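Local coordinates for ribosomal protein S2-related protein (Deinococcus radiodurans, PDB 2JH3) that binds a [4Fe-4S] cluster and may act as a sirohydrochlorin ferrochelatase of the CbiX type, at residues A[54-59]-A[450-455]; A[373-378]-A[425-430]; A[379-382]-A[386-389]; A[436-439]-A[443-446]. All coordinates share one frame; numbering follows the deposited sequence.

Contact 1. Residues A[54-59]-A[450-455]. With SF4 (iron/sulfur cluster), chain E.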
loop_
_atom_site.group_PDB
_atom_site.type_symbol
_atom_site.label_atom_id
_atom_site.label_comp_id
_atom_site.label_asym_id
_atom_site.label_seq_id
_atom_site.Cartn_x
_atom_site.Cartn_y
_atom_site.Cartn_z
ATOM N N GLY A 54 -12.106 -1.656 -17.250
ATOM C CA GLY A 54 -11.545 -2.814 -17.899
ATOM C C GLY A 54 -12.530 -3.348 -18.938
ATOM O O GLY A 54 -13.712 -2.972 -18.964
ATOM N N LEU A 55 -12.036 -4.236 -19.801
ATOM C CA LEU A 55 -12.877 -4.866 -20.840
ATOM C C LEU A 55 -14.053 -5.673 -20.273
ATOM O O LEU A 55 -15.113 -5.780 -20.910
ATOM C CB LEU A 55 -12.031 -5.788 -21.731
ATOM C CG LEU A 55 -10.881 -5.077 -22.489
ATOM C CD1 LEU A 55 -10.062 -6.129 -23.241
ATOM C CD2 LEU A 55 -11.402 -4.003 -23.375
ATOM N N ARG A 56 -13.850 -6.255 -19.098
ATOM C CA ARG A 56 -14.908 -6.985 -18.395
ATOM C C ARG A 56 -15.952 -6.098 -17.753
ATOM O O ARG A 56 -16.984 -6.596 -17.303
ATOM C CB ARG A 56 -14.299 -7.903 -17.301
ATOM C CG ARG A 56 -13.173 -8.884 -17.811
ATOM C CD ARG A 56 -13.741 -9.962 -18.769
ATOM N NE ARG A 56 -14.620 -10.915 -18.097
ATOM C CZ ARG A 56 -15.255 -11.930 -18.656
ATOM N NH1 ARG A 56 -15.241 -12.088 -19.960
ATOM N NH2 ARG A 56 -15.930 -12.780 -17.906
ATOM N N GLN A 57 -15.667 -4.812 -17.646
ATOM C CA GLN A 57 -16.502 -3.865 -16.924
ATOM C C GLN A 57 -17.239 -2.966 -17.891
ATOM O O GLN A 57 -18.358 -2.545 -17.649
ATOM C CB GLN A 57 -15.580 -2.990 -16.041
ATOM C CG GLN A 57 -14.710 -3.766 -15.068
ATOM C CD GLN A 57 -13.939 -2.779 -14.190
ATOM O OE1 GLN A 57 -13.405 -1.770 -14.710
ATOM N NE2 GLN A 57 -14.000 -2.970 -12.871
ATOM N N VAL A 58 -16.585 -2.602 -18.991
ATOM C CA VAL A 58 -17.056 -1.463 -19.806
ATOM C C VAL A 58 -18.513 -1.595 -20.307
ATOM O O VAL A 58 -19.254 -0.631 -20.254
ATOM C CB VAL A 58 -16.089 -1.137 -20.977
ATOM C CG1 VAL A 58 -16.156 -2.199 -22.055
ATOM C CG2 VAL A 58 -16.385 0.266 -21.468
ATOM N N LEU A 59 -18.976 -2.786 -20.659
ATOM C CA LEU A 59 -20.327 -2.875 -21.228
ATOM C C LEU A 59 -21.443 -2.678 -20.189
ATOM O O LEU A 59 -22.534 -2.199 -20.503
ATOM C CB LEU A 59 -20.515 -4.196 -21.981
ATOM C CG LEU A 59 -19.824 -4.227 -23.362
ATOM C CD1 LEU A 59 -20.131 -5.532 -24.098
ATOM C CD2 LEU A 59 -20.246 -3.028 -24.187
ATOM N N CYS A 450 -16.183 -7.290 -5.701
ATOM C CA CYS A 450 -15.263 -7.688 -6.755
ATOM C C CYS A 450 -15.854 -8.943 -7.402
ATOM O O CYS A 450 -16.034 -9.980 -6.719
ATOM C CB CYS A 450 -13.847 -7.990 -6.284
ATOM S SG CYS A 450 -12.819 -8.520 -7.682
ATOM N N ALA A 451 -16.199 -8.832 -8.704
ATOM C CA ALA A 451 -16.913 -9.888 -9.379
ATOM C C ALA A 451 -15.960 -10.815 -10.135
ATOM O O ALA A 451 -16.397 -11.862 -10.656
ATOM C CB ALA A 451 -17.973 -9.269 -10.358
ATOM N N GLU A 452 -14.669 -10.456 -10.219
ATOM C CA GLU A 452 -13.743 -11.225 -11.088
ATOM C C GLU A 452 -12.297 -10.785 -10.778
ATOM O O GLU A 452 -12.033 -9.582 -10.557
ATOM C CB GLU A 452 -14.061 -11.045 -12.606
ATOM C CG GLU A 452 -13.232 -12.015 -13.442
ATOM C CD GLU A 452 -13.545 -12.011 -14.886
ATOM O OE1 GLU A 452 -14.341 -11.177 -15.315
ATOM O OE2 GLU A 452 -13.020 -12.879 -15.559
ATOM N N ALA A 453 -11.384 -11.748 -10.734
ATOM C CA ALA A 453 -10.014 -11.473 -10.631
ATOM C C ALA A 453 -9.559 -10.513 -11.714
ATOM O O ALA A 453 -9.756 -10.750 -12.906
ATOM C CB ALA A 453 -9.198 -12.735 -10.631
ATOM N N CYS A 454 -8.872 -9.451 -11.265
ATOM C CA CYS A 454 -8.345 -8.357 -12.136
ATOM C C CYS A 454 -6.943 -8.595 -12.768
ATOM O O CYS A 454 -6.205 -9.548 -12.411
ATOM C CB CYS A 454 -8.338 -7.007 -11.349
ATOM S SG CYS A 454 -7.086 -6.932 -10.143
ATOM N N THR A 455 -6.548 -7.740 -13.702
ATOM C CA THR A 455 -5.269 -7.979 -14.395
ATOM C C THR A 455 -4.074 -7.861 -13.450
ATOM O O THR A 455 -3.092 -8.519 -13.659
ATOM C CB THR A 455 -5.026 -7.099 -15.657
ATOM O OG1 THR A 455 -5.107 -5.754 -15.287
ATOM C CG2 THR A 455 -6.092 -7.405 -16.718
HETATM FE FE1 SF4 E . -10.743 -7.785 -7.160
HETATM FE FE2 SF4 E . -8.323 -7.017 -8.120
HETATM FE FE3 SF4 E . -9.455 -5.724 -6.032
HETATM FE FE4 SF4 E . -8.484 -8.256 -5.697
HETATM S S1 SF4 E . -7.225 -6.369 -6.213
HETATM S S2 SF4 E . -10.515 -7.490 -4.922
HETATM S S3 SF4 E . -9.021 -9.210 -7.744
HETATM S S4 SF4 E . -10.241 -5.704 -8.193
#

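Contact 2. Residues A[373-378]-A[425-430]. With SF4 (iron/sulfur cluster), chain E.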
loop_
_atom_site.group_PDB
_atom_site.type_symbol
_atom_site.label_atom_id
_atom_site.label_comp_id
_atom_site.label_asym_id
_atom_site.label_seq_id
_atom_site.Cartn_x
_atom_site.Cartn_y
_atom_site.Cartn_z
ATOM N N PRO A 373 -14.578 3.256 -11.821
ATOM C CA PRO A 373 -15.253 2.447 -12.857
ATOM C C PRO A 373 -15.955 1.218 -12.342
ATOM O O PRO A 373 -15.375 0.462 -11.599
ATOM C CB PRO A 373 -14.109 2.020 -13.753
ATOM C CG PRO A 373 -13.135 2.986 -13.554
ATOM C CD PRO A 373 -13.185 3.498 -12.201
ATOM N N ALA A 374 -17.240 1.098 -12.718
ATOM C CA ALA A 374 -18.088 -0.050 -12.478
ATOM C C ALA A 374 -18.562 -0.240 -11.063
ATOM O O ALA A 374 -19.382 -1.086 -10.837
ATOM C CB ALA A 374 -17.460 -1.391 -13.017
ATOM N N VAL A 375 -18.096 0.594 -10.137
ATOM C CA VAL A 375 -18.429 0.448 -8.758
ATOM C C VAL A 375 -19.928 0.706 -8.518
ATOM O O VAL A 375 -20.557 0.028 -7.748
ATOM C CB VAL A 375 -17.486 1.347 -7.889
ATOM C CG1 VAL A 375 -17.963 1.451 -6.498
ATOM C CG2 VAL A 375 -16.060 0.799 -7.895
ATOM N N ILE A 376 -20.488 1.755 -9.104
ATOM C CA ILE A 376 -21.908 2.059 -8.868
ATOM C C ILE A 376 -22.870 0.924 -9.330
ATOM O O ILE A 376 -23.704 0.453 -8.570
ATOM C CB ILE A 376 -22.306 3.439 -9.550
ATOM C CG1 ILE A 376 -21.716 4.658 -8.802
ATOM C CG2 ILE A 376 -23.808 3.517 -9.738
ATOM C CD1 ILE A 376 -21.664 4.605 -7.467
ATOM N N GLU A 377 -22.637 0.446 -10.539
ATOM C CA GLU A 377 -23.428 -0.568 -11.189
ATOM C C GLU A 377 -23.298 -1.934 -10.482
ATOM O O GLU A 377 -24.268 -2.670 -10.326
ATOM C CB GLU A 377 -22.899 -0.681 -12.628
ATOM C CG GLU A 377 -23.130 0.579 -13.529
ATOM C CD GLU A 377 -21.951 1.532 -13.632
ATOM O OE1 GLU A 377 -21.061 1.456 -12.803
ATOM O OE2 GLU A 377 -21.966 2.413 -14.514
ATOM N N GLU A 378 -22.089 -2.305 -10.111
ATOM C CA GLU A 378 -21.825 -3.566 -9.377
ATOM C C GLU A 378 -22.371 -3.582 -8.021
ATOM O O GLU A 378 -22.955 -4.574 -7.588
ATOM C CB GLU A 378 -20.330 -3.846 -9.323
ATOM C CG GLU A 378 -19.861 -4.241 -10.633
ATOM C CD GLU A 378 -18.354 -4.451 -10.707
ATOM O OE1 GLU A 378 -17.612 -4.028 -9.784
ATOM O OE2 GLU A 378 -17.885 -5.005 -11.751
ATOM N N CYS A 425 -6.917 -3.394 -1.827
ATOM C CA CYS A 425 -8.121 -3.070 -2.546
ATOM C C CYS A 425 -9.298 -2.814 -1.609
ATOM O O CYS A 425 -9.434 -3.500 -0.587
ATOM C CB CYS A 425 -8.480 -4.256 -3.458
ATOM S SG CYS A 425 -9.627 -3.828 -4.795
ATOM N N LEU A 426 -10.178 -1.893 -1.950
ATOM C CA LEU A 426 -11.486 -1.752 -1.236
ATOM C C LEU A 426 -12.488 -2.908 -1.393
ATOM O O LEU A 426 -13.426 -3.124 -0.586
ATOM C CB LEU A 426 -12.156 -0.486 -1.721
ATOM C CG LEU A 426 -11.965 0.914 -1.042
ATOM C CD1 LEU A 426 -10.963 1.008 -0.018
ATOM C CD2 LEU A 426 -11.995 2.142 -2.014
ATOM N N ARG A 427 -12.373 -3.595 -2.505
ATOM C CA ARG A 427 -13.371 -4.575 -2.896
ATOM C C ARG A 427 -13.241 -5.871 -2.117
ATOM O O ARG A 427 -12.190 -6.142 -1.478
ATOM C CB ARG A 427 -13.252 -4.846 -4.400
ATOM C CG ARG A 427 -13.678 -3.702 -5.246
ATOM C CD ARG A 427 -13.618 -4.119 -6.703
ATOM N NE ARG A 427 -14.390 -3.293 -7.672
ATOM C CZ ARG A 427 -13.926 -2.572 -8.681
ATOM N NH1 ARG A 427 -14.771 -2.042 -9.546
ATOM N NH2 ARG A 427 -12.626 -2.489 -8.927
ATOM N N THR A 428 -14.341 -6.634 -2.140
ATOM C CA THR A 428 -14.497 -7.962 -1.510
ATOM C C THR A 428 -14.675 -9.005 -2.639
ATOM O O THR A 428 -15.602 -8.912 -3.432
ATOM C CB THR A 428 -15.776 -7.996 -0.593
ATOM O OG1 THR A 428 -15.606 -7.089 0.520
ATOM C CG2 THR A 428 -15.986 -9.384 0.021
ATOM N N ARG A 429 -13.738 -9.955 -2.691
ATOM C CA ARG A 429 -13.660 -10.995 -3.770
ATOM C C ARG A 429 -14.728 -12.036 -3.677
ATOM O O ARG A 429 -14.545 -13.122 -3.157
ATOM C CB ARG A 429 -12.237 -11.569 -3.863
ATOM C CG ARG A 429 -11.658 -12.148 -2.607
ATOM C CD ARG A 429 -10.164 -12.393 -2.822
ATOM N NE ARG A 429 -9.451 -13.010 -1.687
ATOM C CZ ARG A 429 -8.966 -12.321 -0.660
ATOM N NH1 ARG A 429 -8.281 -12.948 0.279
ATOM N NH2 ARG A 429 -9.122 -10.992 -0.567
ATOM N N LEU A 430 -15.871 -11.716 -4.255
ATOM C CA LEU A 430 -17.016 -12.608 -4.310
ATOM C C LEU A 430 -16.688 -13.935 -5.014
ATOM O O LEU A 430 -17.227 -15.006 -4.689
ATOM C CB LEU A 430 -18.105 -11.927 -5.088
ATOM C CG LEU A 430 -19.245 -11.211 -4.365
ATOM C CD1 LEU A 430 -18.984 -10.730 -2.946
ATOM C CD2 LEU A 430 -19.892 -10.213 -5.301
HETATM FE FE1 SF4 E . -10.743 -7.785 -7.160
HETATM FE FE2 SF4 E . -8.323 -7.017 -8.120
HETATM FE FE3 SF4 E . -9.455 -5.724 -6.032
HETATM FE FE4 SF4 E . -8.484 -8.256 -5.697
HETATM S S1 SF4 E . -7.225 -6.369 -6.213
HETATM S S2 SF4 E . -10.515 -7.490 -4.922
HETATM S S3 SF4 E . -9.021 -9.210 -7.744
HETATM S S4 SF4 E . -10.241 -5.704 -8.193
HETATM O O HOH W 1 -17.119 -2.847 -7.312
#

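Contact 3. Residues A[379-382]-A[386-389]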
loop_
_atom_site.group_PDB
_atom_site.type_symbol
_atom_site.label_atom_id
_atom_site.label_comp_id
_atom_site.label_asym_id
_atom_site.label_seq_id
_atom_site.Cartn_x
_atom_site.Cartn_y
_atom_site.Cartn_z
ATOM N N SER A 379 -22.186 -2.476 -7.295
ATOM C CA SER A 379 -22.734 -2.345 -5.971
ATOM C C SER A 379 -24.282 -2.433 -5.976
ATOM O O SER A 379 -24.894 -3.131 -5.123
ATOM C CB SER A 379 -22.238 -1.055 -5.310
ATOM O OG SER A 379 -20.796 -1.128 -5.068
ATOM N N TYR A 380 -24.900 -1.755 -6.964
ATOM C CA TYR A 380 -26.354 -1.742 -7.150
ATOM C C TYR A 380 -26.843 -3.149 -7.396
ATOM O O TYR A 380 -27.816 -3.617 -6.779
ATOM C CB TYR A 380 -26.768 -0.855 -8.308
ATOM C CG TYR A 380 -28.260 -0.801 -8.475
ATOM C CD1 TYR A 380 -28.997 0.014 -7.682
ATOM C CD2 TYR A 380 -28.933 -1.603 -9.443
ATOM C CE1 TYR A 380 -30.403 0.060 -7.788
ATOM C CE2 TYR A 380 -30.317 -1.555 -9.576
ATOM C CZ TYR A 380 -31.050 -0.746 -8.719
ATOM O OH TYR A 380 -32.454 -0.655 -8.816
ATOM N N ALA A 381 -26.198 -3.814 -8.323
ATOM C CA ALA A 381 -26.549 -5.186 -8.684
ATOM C C ALA A 381 -26.393 -6.177 -7.519
ATOM O O ALA A 381 -27.217 -7.056 -7.327
ATOM C CB ALA A 381 -25.696 -5.591 -9.795
ATOM N N HIS A 382 -25.348 -6.004 -6.718
ATOM C CA HIS A 382 -25.159 -6.865 -5.574
ATOM C C HIS A 382 -26.261 -6.712 -4.534
ATOM O O HIS A 382 -26.778 -7.711 -4.093
ATOM C CB HIS A 382 -23.766 -6.672 -4.982
ATOM C CG HIS A 382 -23.430 -7.689 -3.944
ATOM N ND1 HIS A 382 -23.438 -9.044 -4.199
ATOM C CD2 HIS A 382 -23.016 -7.549 -2.676
ATOM C CE1 HIS A 382 -23.036 -9.693 -3.129
ATOM N NE2 HIS A 382 -22.782 -8.815 -2.180
ATOM N N ARG A 386 -28.109 -9.801 -7.614
ATOM C CA ARG A 386 -27.943 -10.362 -8.945
ATOM C C ARG A 386 -26.622 -10.002 -9.604
ATOM O O ARG A 386 -26.544 -9.891 -10.813
ATOM C CB ARG A 386 -29.113 -9.918 -9.831
ATOM C CG ARG A 386 -29.131 -8.454 -10.210
ATOM C CD ARG A 386 -30.538 -7.984 -10.397
ATOM N NE ARG A 386 -30.586 -6.643 -10.958
ATOM C CZ ARG A 386 -31.647 -5.829 -10.860
ATOM N NH1 ARG A 386 -32.785 -6.195 -10.201
ATOM N NH2 ARG A 386 -31.572 -4.621 -11.415
ATOM N N LEU A 387 -25.562 -9.870 -8.835
ATOM C CA LEU A 387 -24.287 -9.600 -9.451
ATOM C C LEU A 387 -23.679 -10.922 -9.852
ATOM O O LEU A 387 -23.450 -11.713 -8.971
ATOM C CB LEU A 387 -23.337 -8.875 -8.463
ATOM C CG LEU A 387 -21.925 -8.611 -9.010
ATOM C CD1 LEU A 387 -21.968 -7.729 -10.219
ATOM C CD2 LEU A 387 -21.032 -7.988 -8.017
ATOM N N HIS A 388 -23.375 -11.162 -11.128
ATOM C CA HIS A 388 -22.760 -12.455 -11.490
ATOM C C HIS A 388 -21.265 -12.353 -11.478
ATOM O O HIS A 388 -20.711 -11.317 -11.859
ATOM C CB HIS A 388 -23.283 -13.027 -12.816
ATOM C CG HIS A 388 -24.730 -13.444 -12.727
ATOM N ND1 HIS A 388 -25.210 -14.217 -11.687
ATOM C CD2 HIS A 388 -25.816 -13.068 -13.453
ATOM C CE1 HIS A 388 -26.526 -14.331 -11.802
ATOM N NE2 HIS A 388 -26.919 -13.655 -12.870
ATOM N N TRP A 389 -20.639 -13.354 -10.881
ATOM C CA TRP A 389 -19.233 -13.304 -10.648
ATOM C C TRP A 389 -18.683 -14.389 -11.551
ATOM O O TRP A 389 -19.408 -15.269 -11.971
ATOM C CB TRP A 389 -18.817 -13.480 -9.135
ATOM C CG TRP A 389 -19.511 -14.571 -8.474
ATOM C CD1 TRP A 389 -20.757 -14.503 -7.870
ATOM C CD2 TRP A 389 -19.097 -15.946 -8.397
ATOM N NE1 TRP A 389 -21.114 -15.766 -7.421
ATOM C CE2 TRP A 389 -20.111 -16.652 -7.711
ATOM C CE3 TRP A 389 -17.977 -16.645 -8.848
ATOM C CZ2 TRP A 389 -20.037 -18.026 -7.509
ATOM C CZ3 TRP A 389 -17.888 -17.967 -8.617
ATOM C CH2 TRP A 389 -18.879 -18.657 -7.936
HETATM O O HOH W 2 -25.248 -10.564 -5.773
#

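Contact 4. Residues A[436-439]-A[443-446]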
loop_
_atom_site.group_PDB
_atom_site.type_symbol
_atom_site.label_atom_id
_atom_site.label_comp_id
_atom_site.label_asym_id
_atom_site.label_seq_id
_atom_site.Cartn_x
_atom_site.Cartn_y
_atom_site.Cartn_z
ATOM N N LEU A 436 -20.143 -10.216 1.022
ATOM C CA LEU A 436 -20.315 -8.788 1.291
ATOM C C LEU A 436 -21.815 -8.551 1.597
ATOM O O LEU A 436 -22.662 -8.615 0.702
ATOM C CB LEU A 436 -19.909 -7.940 0.052
ATOM C CG LEU A 436 -19.993 -6.430 0.147
ATOM C CD1 LEU A 436 -19.095 -5.909 1.219
ATOM C CD2 LEU A 436 -19.671 -5.766 -1.228
ATOM N N GLY A 437 -22.103 -8.260 2.856
ATOM C CA GLY A 437 -23.460 -8.164 3.292
ATOM C C GLY A 437 -24.116 -6.821 3.039
ATOM O O GLY A 437 -25.369 -6.752 2.973
ATOM N N GLN A 438 -23.309 -5.769 2.960
ATOM C CA GLN A 438 -23.753 -4.369 2.837
ATOM C C GLN A 438 -22.784 -3.615 1.935
ATOM O O GLN A 438 -21.547 -3.735 2.095
ATOM C CB GLN A 438 -23.732 -3.697 4.169
ATOM C CG GLN A 438 -24.863 -4.123 5.161
ATOM C CD GLN A 438 -24.614 -3.603 6.543
ATOM O OE1 GLN A 438 -23.641 -4.003 7.225
ATOM N NE2 GLN A 438 -25.478 -2.700 6.994
ATOM N N THR A 439 -23.317 -2.863 0.977
ATOM C CA THR A 439 -22.506 -2.048 0.099
ATOM C C THR A 439 -22.610 -0.573 0.420
ATOM O O THR A 439 -23.315 -0.146 1.331
ATOM C CB THR A 439 -22.860 -2.173 -1.378
ATOM O OG1 THR A 439 -24.078 -1.474 -1.608
ATOM C CG2 THR A 439 -22.958 -3.612 -1.836
ATOM N N GLY A 443 -24.974 2.343 3.097
ATOM C CA GLY A 443 -24.265 3.260 3.967
ATOM C C GLY A 443 -22.911 2.778 4.453
ATOM O O GLY A 443 -22.313 3.402 5.357
ATOM N N VAL A 444 -22.366 1.723 3.855
ATOM C CA VAL A 444 -21.023 1.253 4.193
ATOM C C VAL A 444 -19.998 1.712 3.137
ATOM O O VAL A 444 -19.912 1.108 2.078
ATOM C CB VAL A 444 -20.968 -0.302 4.351
ATOM C CG1 VAL A 444 -19.606 -0.734 4.877
ATOM C CG2 VAL A 444 -21.993 -0.711 5.365
ATOM N N PRO A 445 -19.202 2.745 3.449
ATOM C CA PRO A 445 -18.289 3.332 2.422
ATOM C C PRO A 445 -17.277 2.358 1.776
ATOM O O PRO A 445 -16.983 2.462 0.568
ATOM C CB PRO A 445 -17.573 4.427 3.221
ATOM C CG PRO A 445 -18.706 4.799 4.295
ATOM C CD PRO A 445 -19.084 3.464 4.735
ATOM N N GLY A 446 -16.753 1.411 2.581
ATOM C CA GLY A 446 -15.890 0.377 2.112
ATOM C C GLY A 446 -16.517 -0.915 1.673
ATOM O O GLY A 446 -15.787 -1.871 1.471
#

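Contact 1. Residues A[54-59]-A[450-455]
Arg56 and Glu452 form a salt bridge between a loop of the CbiX-like chelatase domain and the cysteine-bearing loop of the 4Fe-4S domain. Arg56 NE donates to Glu452 OE1 at 2.8 Å. OE1 uses its syn lone pair and meets the edge of the guanidinium close to its plane, but the carboxylate is turned 75° from that plane. The Arg56 chain bends at chi2 and chi3 (-67° and -68°), which folds NE round to the acid. Glu452 reaches across fully extended. With an alanine at Arg56, Glu452 OE1 is likely to lose its charged mate, and this tie between the two domains would be cut.

The second shell holds both groups. Arg56 NH1 is bonded to Glu87 O at the helix 78-88. Glu452 OE2 has its own partners, a salt bridge to Arg398 and a hydrogen bond with Thr395 OG1. Glu452 sits between two cluster ligands in the sequence. Glu452 N points at Cys450 SG in a weak bond of 3.7 Å. Cys454 is the N-cap of the helix 455-467. Cys450 SG binds the iron FE1 at 2.3 Å, and Cys454 SG binds the iron FE2 at 2.4 Å.

Contact 2. Residues A[373-378]-A[425-430]
Arg427, on strand 427-429 of the 4Fe-4S domain, buries the most surface here. Its guanidinium reaches from beside the iron-sulfur cluster to the start of helix 375-383, in the stabilising domain. The chain is extended from CG to NE, with chi2 at -176° and chi3 at 161°. NH1 therefore arrives at Pro373, Val375 and Glu378. Arg427 NH1 makes weak bonds, 3.3 Å to Pro373 O and 3.5 Å to Glu378 OE1, the second part of a salt bridge. The Glu378 carboxylate lies 61° from the guanidinium plane. A water completes the link, giving a bond to Glu378 OE1 and taking one from Arg427 NE, each 2.8 Å long.

Val375 CG2 lies obliquely to the guanidinium, 3.5 Å from Arg427 NH1. The stronger charge partners lie outside: Glu52 for Arg427 NH2 and Arg60 for Glu378 OE2.

Arg427 CB also touches the cluster sulfide S2 at 3.8 Å, and Cys425 SG binds the iron FE3 at 2.3 Å. Were Arg427 a leucine, Glu52 and Glu378 would probably lose this shared cation. A buried positive charge beside an electron-rich cluster would be expected to offset some of its negative charge and may influence its redox potential.

Contact 3. Residues A[379-382]-A[386-389]
The backbone bond from Arg386 N to Ala381 O, 2.9 Å long and nearly straight at 168°, holds the turn that leaves the helix 375-383. This turn carries the chain from the last helix of the stabilising domain into the 4Fe-4S domain. The chain folds back here, so Leu387 comes level with His382.

Water supplies a second polar link. One molecule accepts from Leu387 N at 3.2 Å and is hydrogen-bonded to His382 ND1 at 2.8 Å. It joins the imidazole to the backbone of the returning chain. The other ring nitrogen, His382 NE2, is bonded to Leu436 O.

The apolar contacts are between short groups. Leu387 CB packs against Ala381 CB at 4.3 Å and against His382 CB at 4.1 Å. It also lies over the backbone N of His382.

The Tyr380 ring makes the remaining contact. Arg386 NH2 comes to the edge of the Tyr380 ring, 3.8 Å from CE2, with the ring and guanidinium planes 75° apart. This is not a stack over the face. Tyr380 chi1 of -178° places CG opposite the backbone N and brings the end of the ring nearer Arg386. Its OH is bonded to Glu279, which Arg386 meets as a long, weak ion pair.

Around the turn, Tyr380 lies on the helix 275-290, while Leu387 and His382 rest on Pro449 of the strand 448-450.

Contact 4. Residues A[436-439]-A[443-446]
Gln438 and Val444 make the close side-chain contact. CG2 of Val444 meets CB of Gln438 at 3.7 Å, and the two side chains cross at about a right angle. Val444 CG2 also lies 4.1 Å from Gln438 CD, so it touches Gln438 at both CB and the amide carbon. CG1 of Val444 is anti to the backbone N (chi1 -173°), which leaves CG2 as the branch turned to Gln438. The Val444 CB comes to 3.8 Å from Thr439 O, so the backbone of Thr439 is part of the packed side too.

One backbone bond closes the loop. Val444 N donates to Thr439 O at 3.3 Å with an angle of 159°. Both segments belong to the excursion between the parallel strands 427-429 and 448-450 of the 4Fe-4S domain, so the bond draws together two parts of the connection between them. The side chain of Thr439 is about 13 Å from the cluster. Its CB points away from residues 443-446. The side chain touches Ser379 and His382 of the helix 375-383, and its OG1 is bonded to Glu383 and to Phe441 N.

The loose side lies at Gly443. It is exposed and has a positive phi of 84°, a conformation in which any side chain would collide with the carbonyl O before it. The polar end of Gln438 turns to the second subunit, where OE1 accepts from Ala317 N of that chain. Val444 and Pro445 pack there on Leu312 of the second subunit.

Overall arrangement
All four contacts lie on one side of the chain's centre. Contact 1 closes a loop of 390 residues that holds the other three. Contact 3 is nested inside contact 2, and contact 4 follows both. Contacts 1 and 2 have centres about 9 Å apart and share the cluster. They join where Cys450 of strand 448-450 bonds to the backbone of Thr428 and Leu430, at and just past strand 427-429. Contacts 2 and 3 share helix 375-383. Contact 4, centred about 20 Å from the centre of contact 1, meets contact 3 through His382 and Leu436. Contact 1 ties the 4Fe-4S domain to the chelatase-like domain, contacts 2 and 3 to the stabilising domain; contact 4 lies within it. Contacts 2 and 4 reach the second subunit.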